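Local coordinates for centrosomal protein 120 (Oreochromis niloticus, PDB 6EWH) that probably contributes to building cilia at centrioles and is represented here by its second C2 domain, C2B, at residues Leu46-Met51 with Pro153-Lys158; Leu110-Cys115 with Pro170-Ala175. The protein carries 1 engineered substitution. All coordinates share one frame; numbering follows the deposited sequence. Where two conformers were deposited one is given.

Contact 1: residues Leu46-Met51 with Pro153-Lys158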
ATOM      1  N   LEU A  46     -15.942  -4.741   9.212  1.00 29.30           N
ATOM      2  CA  LEU A  46     -16.224  -3.816   8.123  1.00 31.07           C
ATOM      3  C   LEU A  46     -17.437  -4.215   7.291  1.00 35.35           C
ATOM      4  O   LEU A  46     -17.795  -3.490   6.353  1.00 33.53           O
ATOM      5  CB  LEU A  46     -14.995  -3.705   7.218  1.00 25.42           C
ATOM      6  CG  LEU A  46     -13.749  -3.192   7.940  1.00 28.30           C
ATOM      7  CD1 LEU A  46     -12.540  -3.255   7.007  1.00 28.92           C
ATOM      8  CD2 LEU A  46     -13.949  -1.772   8.452  1.00 31.23           C
ATOM      9  N   VAL A  47     -18.084  -5.331   7.605  1.00 33.37           N
ATOM     10  CA  VAL A  47     -19.270  -5.778   6.890  1.00 33.39           C
ATOM     11  C   VAL A  47     -20.433  -5.781   7.881  1.00 38.40           C
ATOM     12  O   VAL A  47     -20.369  -6.468   8.902  1.00 41.23           O
ATOM     13  CB  VAL A  47     -19.065  -7.160   6.252  1.00 37.00           C
ATOM     14  CG1 VAL A  47     -20.352  -7.682   5.656  1.00 39.25           C
ATOM     15  CG2 VAL A  47     -18.010  -7.053   5.163  1.00 37.59           C
ATOM     16  N   PRO A  48     -21.498  -5.011   7.633  1.00 42.32           N
ATOM     17  CA  PRO A  48     -22.545  -4.864   8.659  1.00 48.03           C
ATOM     18  C   PRO A  48     -23.350  -6.126   8.888  1.00 52.05           C
ATOM     19  O   PRO A  48     -23.874  -6.325   9.991  1.00 61.63           O
ATOM     20  CB  PRO A  48     -23.430  -3.731   8.112  1.00 50.62           C
ATOM     21  CG  PRO A  48     -22.625  -3.079   7.024  1.00 53.51           C
ATOM     22  CD  PRO A  48     -21.751  -4.159   6.461  1.00 42.32           C
ATOM     23  N   SER A  49     -23.468  -6.982   7.883  1.00 49.19           N
ATOM     24  CA  SER A  49     -24.345  -8.141   7.938  1.00 55.83           C
ATOM     25  C   SER A  49     -23.518  -9.411   7.840  1.00 48.40           C
ATOM     26  O   SER A  49     -22.701  -9.555   6.925  1.00 47.01           O
ATOM     27  CB  SER A  49     -25.341  -8.103   6.782  1.00 63.64           C
ATOM     28  OG  SER A  49     -25.882  -9.388   6.536  1.00 68.30           O
ATOM     29  N   THR A  50     -23.748 -10.333   8.777  1.00 46.06           N
ATOM     30  CA  THR A  50     -23.165 -11.664   8.673  1.00 50.07           C
ATOM     31  C   THR A  50     -23.584 -12.361   7.383  1.00 49.44           C
ATOM     32  O   THR A  50     -22.809 -13.140   6.817  1.00 44.56           O
ATOM     33  CB  THR A  50     -23.588 -12.494   9.890  1.00 58.95           C
ATOM     34  OG1 THR A  50     -23.098 -11.872  11.084  1.00 60.82           O
ATOM     35  CG2 THR A  50     -23.047 -13.916   9.808  1.00 61.87           C
ATOM     36  N   MET A  51     -24.794 -12.076   6.888  1.00 52.12           N
ATOM     37  CA  MET A  51     -25.272 -12.793   5.711  0.53 50.73           C
ATOM     38  C   MET A  51     -24.481 -12.439   4.458  1.00 51.47           C
ATOM     39  O   MET A  51     -24.377 -13.271   3.549  1.00 49.70           O
ATOM     40  CB  MET A  51     -26.776 -12.595   5.506  0.53 51.38           C
ATOM     41  CG  MET A  51     -27.630 -13.705   6.114  0.53 48.93           C
ATOM     42  SD  MET A  51     -27.246 -15.368   5.499  0.53 47.14           S
ATOM     43  CE  MET A  51     -28.366 -16.346   6.496  0.53 47.89           C
ATOM     44  N   PRO A 153     -13.671   2.310   8.266  1.00 34.40           N
ATOM     45  CA  PRO A 153     -14.831   2.333   7.366  1.00 34.00           C
ATOM     46  C   PRO A 153     -15.172   3.759   6.973  1.00 34.08           C
ATOM     47  O   PRO A 153     -14.847   4.713   7.697  1.00 30.27           O
ATOM     48  CB  PRO A 153     -15.945   1.730   8.231  1.00 37.85           C
ATOM     49  CG  PRO A 153     -15.560   2.106   9.624  1.00 39.17           C
ATOM     50  CD  PRO A 153     -14.053   2.012   9.657  1.00 34.33           C
ATOM     51  N   PRO A 154     -15.852   3.950   5.842  1.00 34.25           N
ATOM     52  CA  PRO A 154     -16.164   5.308   5.381  1.00 37.10           C
ATOM     53  C   PRO A 154     -17.320   5.972   6.123  1.00 39.12           C
ATOM     54  O   PRO A 154     -17.610   7.144   5.861  1.00 53.77           O
ATOM     55  CB  PRO A 154     -16.512   5.084   3.902  1.00 43.20           C
ATOM     56  CG  PRO A 154     -17.086   3.706   3.866  1.00 40.41           C
ATOM     57  CD  PRO A 154     -16.346   2.912   4.917  1.00 38.35           C
ATOM     58  N   LYS A 155     -17.962   5.269   7.051  1.00 37.34           N
ATOM     59  CA  LYS A 155     -19.133   5.776   7.754  1.00 38.61           C
ATOM     60  C   LYS A 155     -18.736   6.852   8.760  1.00 38.33           C
ATOM     61  O   LYS A 155     -17.598   6.917   9.232  1.00 44.50           O
ATOM     62  CB  LYS A 155     -19.810   4.639   8.517  1.00 54.02           C
ATOM     63  CG  LYS A 155     -19.994   3.360   7.719  1.00 62.19           C
ATOM     64  CD  LYS A 155     -21.129   3.486   6.717  1.00 72.20           C
ATOM     65  CE  LYS A 155     -21.297   2.202   5.918  1.00 77.02           C
ATOM     66  NZ  LYS A 155     -21.500   1.015   6.799  1.00 79.87           N
ATOM     67  N   ARG A 156     -19.712   7.697   9.106  1.00 35.38           N
ATOM     68  CA  ARG A 156     -19.472   8.722  10.115  1.00 45.52           C
ATOM     69  C   ARG A 156     -19.406   8.111  11.510  1.00 43.78           C
ATOM     70  O   ARG A 156     -18.521   8.448  12.302  1.00 47.70           O
ATOM     71  CB  ARG A 156     -20.566   9.790  10.037  1.00 60.68           C
ATOM     72  CG  ARG A 156     -20.632  10.501   8.691  1.00 78.20           C
ATOM     73  CD  ARG A 156     -22.023  11.052   8.399  1.00 90.19           C
ATOM     74  NE  ARG A 156     -22.430  12.093   9.340  1.00 97.47           N
ATOM     75  CZ  ARG A 156     -23.559  12.790   9.242  1.00100.92           C
ATOM     76  NH1 ARG A 156     -24.397  12.562   8.239  1.00 99.71           N
ATOM     77  NH2 ARG A 156     -23.849  13.719  10.143  1.00102.78           N
ATOM     78  N   VAL A 157     -20.324   7.202  11.823  1.00 35.49           N
ATOM     79  CA  VAL A 157     -20.442   6.630  13.157  1.00 34.89           C
ATOM     80  C   VAL A 157     -20.013   5.173  13.092  1.00 33.86           C
ATOM     81  O   VAL A 157     -20.437   4.433  12.196  1.00 39.43           O
ATOM     82  CB  VAL A 157     -21.884   6.743  13.674  1.00 31.18           C
ATOM     83  CG1 VAL A 157     -22.015   6.064  15.033  1.00 38.94           C
ATOM     84  CG2 VAL A 157     -22.307   8.213  13.761  1.00 32.80           C
ATOM     85  N   LYS A 158     -19.162   4.760  14.023  1.00 28.18           N
ATOM     86  CA  LYS A 158     -18.814   3.350  14.172  1.00 27.33           C
ATOM     87  C   LYS A 158     -19.540   2.820  15.396  1.00 28.20           C
ATOM     88  O   LYS A 158     -19.431   3.403  16.474  1.00 29.24           O
ATOM     89  CB  LYS A 158     -17.317   3.167  14.371  1.00 27.14           C
ATOM     90  CG  LYS A 158     -16.906   1.712  14.462  1.00 33.72           C
ATOM     91  CD  LYS A 158     -15.410   1.578  14.331  1.00 46.35           C
ATOM     92  CE  LYS A 158     -14.723   1.715  15.670  1.00 59.69           C
ATOM     93  NZ  LYS A 158     -14.465   0.381  16.281  1.00 72.24           N
TER
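Leu46 and Pro153 make the apolar part of this contact. The Leu46 methyl CD2 sits over the broad side of the proline ring: it lies 4.0 Å from Pro153 CD and the same distance from Pro153 CB, so it spans the ring instead of meeting a single corner. The two side chains cross at about a right angle. Leu46 CG stands anti to the carbonyl carbon (chi1 -60°); chi2 near 174° lays CD1 out along the chain, away from the proline, and leaves the other branch, CD2, turned toward the Pro153 ring. Here the backbones come close as well, with Leu46 CA 6.4 Å from Pro153 CA. Leu46 is buried, and its side chain also rests on Leu151 and Pro170.

These are two loops at one end of the C2 beta sandwich. Residues 46-51 run from the turn after strand 29-41 into the short helix 50-54, and residues 153-158 belong to the long connection between strands 143-150 and 171-180. The contact lies about 22 Å, centre to centre, from the middle of the chain.

The second touch is looser and charged on one side. Lys155 brings its ammonium up to the ring of Pro48, with NZ 4.3 Å from Pro48 CG. The lysine chain bends at chi1 and chi2, runs straight through chi3, and a last turn at chi4 brings the amine to Pro48. This is van der Waals proximity between two exposed residues; no hydrogen bond joins the segments.

The hydrogen bonding here centres on Ser49. It takes the N-cap position of helix 50-54, where its OG accepts a weak bond from Met51 N at 2.9 Å, bent to 127° at the hydrogen. Lys52 N gives the same hydroxyl another weak bond.

Contact 2: residues Leu110-Cys115 with Pro170-Ala175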
ATOM      1  N   LEU A 110      -0.242   6.711   0.830  1.00 28.26           N
ATOM      2  CA  LEU A 110      -0.902   5.677   0.058  0.60 29.94           C
ATOM      3  C   LEU A 110      -2.184   5.288   0.786  1.00 27.91           C
ATOM      4  O   LEU A 110      -2.177   5.096   2.003  1.00 35.93           O
ATOM      5  CB  LEU A 110       0.051   4.488  -0.015  0.60 32.96           C
ATOM      6  CG  LEU A 110      -0.266   3.255  -0.841  0.60 32.96           C
ATOM      7  CD1 LEU A 110      -0.172   3.605  -2.301  0.60 35.86           C
ATOM      8  CD2 LEU A 110       0.742   2.187  -0.481  0.60 30.94           C
ATOM      9  N   GLN A 111      -3.291   5.201   0.051  1.00 27.67           N
ATOM     10  CA  GLN A 111      -4.565   4.781   0.624  0.51 30.08           C
ATOM     11  C   GLN A 111      -4.903   3.393   0.101  1.00 24.89           C
ATOM     12  O   GLN A 111      -5.221   3.213  -1.078  1.00 29.15           O
ATOM     13  CB  GLN A 111      -5.679   5.785   0.338  0.51 33.78           C
ATOM     14  CG  GLN A 111      -5.686   6.954   1.313  0.51 42.79           C
ATOM     15  CD  GLN A 111      -6.833   7.915   1.069  0.51 45.92           C
ATOM     16  OE1 GLN A 111      -7.213   8.169  -0.075  0.51 45.01           O
ATOM     17  NE2 GLN A 111      -7.393   8.453   2.146  0.51 48.18           N
ATOM     18  N   ILE A 112      -4.834   2.403   0.982  1.00 23.72           N
ATOM     19  CA  ILE A 112      -5.121   1.021   0.597  1.00 21.62           C
ATOM     20  C   ILE A 112      -6.542   0.702   1.032  1.00 23.46           C
ATOM     21  O   ILE A 112      -6.882   0.850   2.210  1.00 25.06           O
ATOM     22  CB  ILE A 112      -4.115   0.043   1.211  1.00 22.88           C
ATOM     23  CG1 ILE A 112      -2.698   0.385   0.733  1.00 23.84           C
ATOM     24  CG2 ILE A 112      -4.513  -1.393   0.859  1.00 23.16           C
ATOM     25  CD1 ILE A 112      -1.625  -0.428   1.419  1.00 26.35           C
ATOM     26  N   HIS A 113      -7.365   0.260   0.087  1.00 21.72           N
ATOM     27  CA  HIS A 113      -8.778   0.003   0.320  1.00 24.12           C
ATOM     28  C   HIS A 113      -9.033  -1.493   0.333  1.00 24.12           C
ATOM     29  O   HIS A 113      -8.529  -2.224  -0.526  1.00 25.05           O
ATOM     30  CB  HIS A 113      -9.620   0.605  -0.806  1.00 23.60           C
ATOM     31  CG  HIS A 113      -9.685   2.098  -0.778  1.00 24.34           C
ATOM     32  ND1 HIS A 113     -10.809   2.783  -0.367  1.00 26.05           N
ATOM     33  CD2 HIS A 113      -8.763   3.039  -1.091  1.00 26.44           C
ATOM     34  CE1 HIS A 113     -10.577   4.082  -0.438  1.00 31.62           C
ATOM     35  NE2 HIS A 113      -9.342   4.264  -0.869  1.00 28.13           N
ATOM     36  N   LEU A 114      -9.843  -1.942   1.283  1.00 23.14           N
ATOM     37  CA  LEU A 114     -10.464  -3.253   1.189  1.00 22.90           C
ATOM     38  C   LEU A 114     -11.757  -3.090   0.403  1.00 25.77           C
ATOM     39  O   LEU A 114     -12.599  -2.253   0.757  1.00 25.67           O
ATOM     40  CB  LEU A 114     -10.772  -3.819   2.573  1.00 24.39           C
ATOM     41  CG  LEU A 114     -11.640  -5.081   2.560  1.00 23.83           C
ATOM     42  CD1 LEU A 114     -10.887  -6.250   1.929  1.00 27.61           C
ATOM     43  CD2 LEU A 114     -12.150  -5.449   3.977  1.00 27.20           C
ATOM     44  N   CYS A 115     -11.908  -3.857  -0.673  1.00 24.40           N
ATOM     45  CA  CYS A 115     -13.025  -3.680  -1.587  1.00 24.48           C
ATOM     46  C   CYS A 115     -13.823  -4.962  -1.736  1.00 26.99           C
ATOM     47  O   CYS A 115     -13.306  -6.066  -1.555  1.00 28.61           O
ATOM     48  CB  CYS A 115     -12.535  -3.286  -2.971  1.00 24.57           C
ATOM     49  SG  CYS A 115     -11.707  -1.711  -2.958  1.00 28.49           S
ATOM     50  N   PRO A 170     -10.041  -3.806  12.659  1.00 30.21           N
ATOM     51  CA  PRO A 170      -9.557  -4.382  11.399  1.00 26.18           C
ATOM     52  C   PRO A 170      -8.159  -3.881  11.093  1.00 30.87           C
ATOM     53  O   PRO A 170      -7.889  -2.681  11.113  1.00 27.22           O
ATOM     54  CB  PRO A 170     -10.560  -3.873  10.361  1.00 26.01           C
ATOM     55  CG  PRO A 170     -11.729  -3.440  11.112  1.00 32.46           C
ATOM     56  CD  PRO A 170     -11.240  -2.977  12.431  1.00 33.39           C
ATOM     57  N   THR A 171      -7.274  -4.813  10.784  1.00 25.49           N
ATOM     58  CA  THR A 171      -5.860  -4.534  10.677  0.85 24.20           C
ATOM     59  C   THR A 171      -5.339  -5.163   9.392  1.00 23.07           C
ATOM     60  O   THR A 171      -5.754  -6.271   9.040  1.00 25.92           O
ATOM     61  CB  THR A 171      -5.178  -5.164  11.889  0.85 28.75           C
ATOM     62  OG1 THR A 171      -5.728  -4.585  13.084  0.85 29.56           O
ATOM     63  CG2 THR A 171      -3.699  -4.950  11.852  0.85 25.87           C
ATOM     64  N   LEU A 172      -4.443  -4.452   8.715  1.00 23.14           N
ATOM     65  CA  LEU A 172      -3.793  -4.941   7.496  1.00 22.97           C
ATOM     66  C   LEU A 172      -2.290  -4.795   7.667  1.00 24.34           C
ATOM     67  O   LEU A 172      -1.795  -3.685   7.883  1.00 25.90           O
ATOM     68  CB  LEU A 172      -4.247  -4.113   6.292  1.00 24.56           C
ATOM     69  CG  LEU A 172      -3.690  -4.556   4.935  1.00 24.41           C
ATOM     70  CD1 LEU A 172      -4.194  -5.951   4.619  1.00 29.04           C
ATOM     71  CD2 LEU A 172      -4.097  -3.590   3.851  1.00 28.42           C
ATOM     72  N   GLY A 173      -1.564  -5.904   7.569  1.00 22.29           N
ATOM     73  CA  GLY A 173      -0.115  -5.832   7.589  1.00 25.82           C
ATOM     74  C   GLY A 173       0.428  -5.386   6.242  1.00 23.95           C
ATOM     75  O   GLY A 173       0.135  -6.018   5.224  1.00 23.56           O
ATOM     76  N   VAL A 174       1.160  -4.272   6.213  1.00 21.21           N
ATOM     77  CA  VAL A 174       1.712  -3.724   4.972  1.00 22.75           C
ATOM     78  C   VAL A 174       3.195  -3.448   5.157  1.00 22.42           C
ATOM     79  O   VAL A 174       3.617  -2.934   6.196  1.00 24.46           O
ATOM     80  CB  VAL A 174       0.994  -2.425   4.568  1.00 23.94           C
ATOM     81  CG1 VAL A 174       1.517  -1.900   3.231  1.00 25.75           C
ATOM     82  CG2 VAL A 174      -0.511  -2.625   4.507  1.00 24.66           C
ATOM     83  N   ALA A 175       3.981  -3.738   4.123  1.00 22.11           N
ATOM     84  CA  ALA A 175       5.370  -3.315   4.069  1.00 23.64           C
ATOM     85  C   ALA A 175       5.567  -2.492   2.808  1.00 21.70           C
ATOM     86  O   ALA A 175       5.203  -2.934   1.714  1.00 23.44           O
ATOM     87  CB  ALA A 175       6.308  -4.524   4.033  1.00 25.82           C
TER
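Ile112 reaches from strand 110-116 toward Leu172 and Val174, using a different branch for each. Its CG2 methyl, anti to the backbone N, meets the Leu172 methyl CD2 at 3.7 Å. Its longer arm goes the other way: with chi1 at -60° and chi2 extended at 173°, CD1 arrives against the forked end of Val174.

The two meetings differ in geometry. Leu172 and Ile112 cross at about a right angle, one methyl bearing on one methyl. Val174 and Ile112 reach toward each other tip to tip, and CD1 of Ile112 fits against both branches of the valine, 3.9 Å from Val174 CG1 and 4.0 Å from Val174 CG2. The isoleucine thus engages two residues of strand 171-180 that lie on either side of Gly173 in sequence and send their side chains to the same face.

All three residues are buried, and the meeting is purely apolar. No hydrogen bond passes between the segments; the nearest alpha carbons, Ile112 CA and Leu172 CA, are 9.2 Å apart, which leaves room for side chains from both. Strand 110-116 finds its backbone partners in its own sheet, for example Ile112 with Thr124 and His113 with Tyr63. Around the trio, Phe62 packs on Leu172, Phe149 on Val174 and Val126 on Ile112, so neighbouring strands add to the same core.

Strand 110-116 belongs to the four-stranded sheet and strand 171-180 to the larger mixed one: this is face-to-face packing of two sheets across the hydrophobic centre of a beta sandwich, the architecture of C2 domains.

How the contacts relate
Along the chain the segments alternate: 46-51, 110-115, 153-158, 170-175, so the two pairings cross along the sequence, within one C2 domain. Contact 2 lies near the middle of the sandwich, about 6 Å from the chain's centre, while contact 1 joins loops at the end, the two contact centres being about 16 Å apart. They meet directly through Leu46, whose CD1 is 3.8 Å from Leu114 CD2 and whose CG is 3.8 Å from Pro170 CG. Leu114 packs in turn on Phe62, which also packs on Leu172, so apolar packing runs on from the intersheet core to the loop end of the domain.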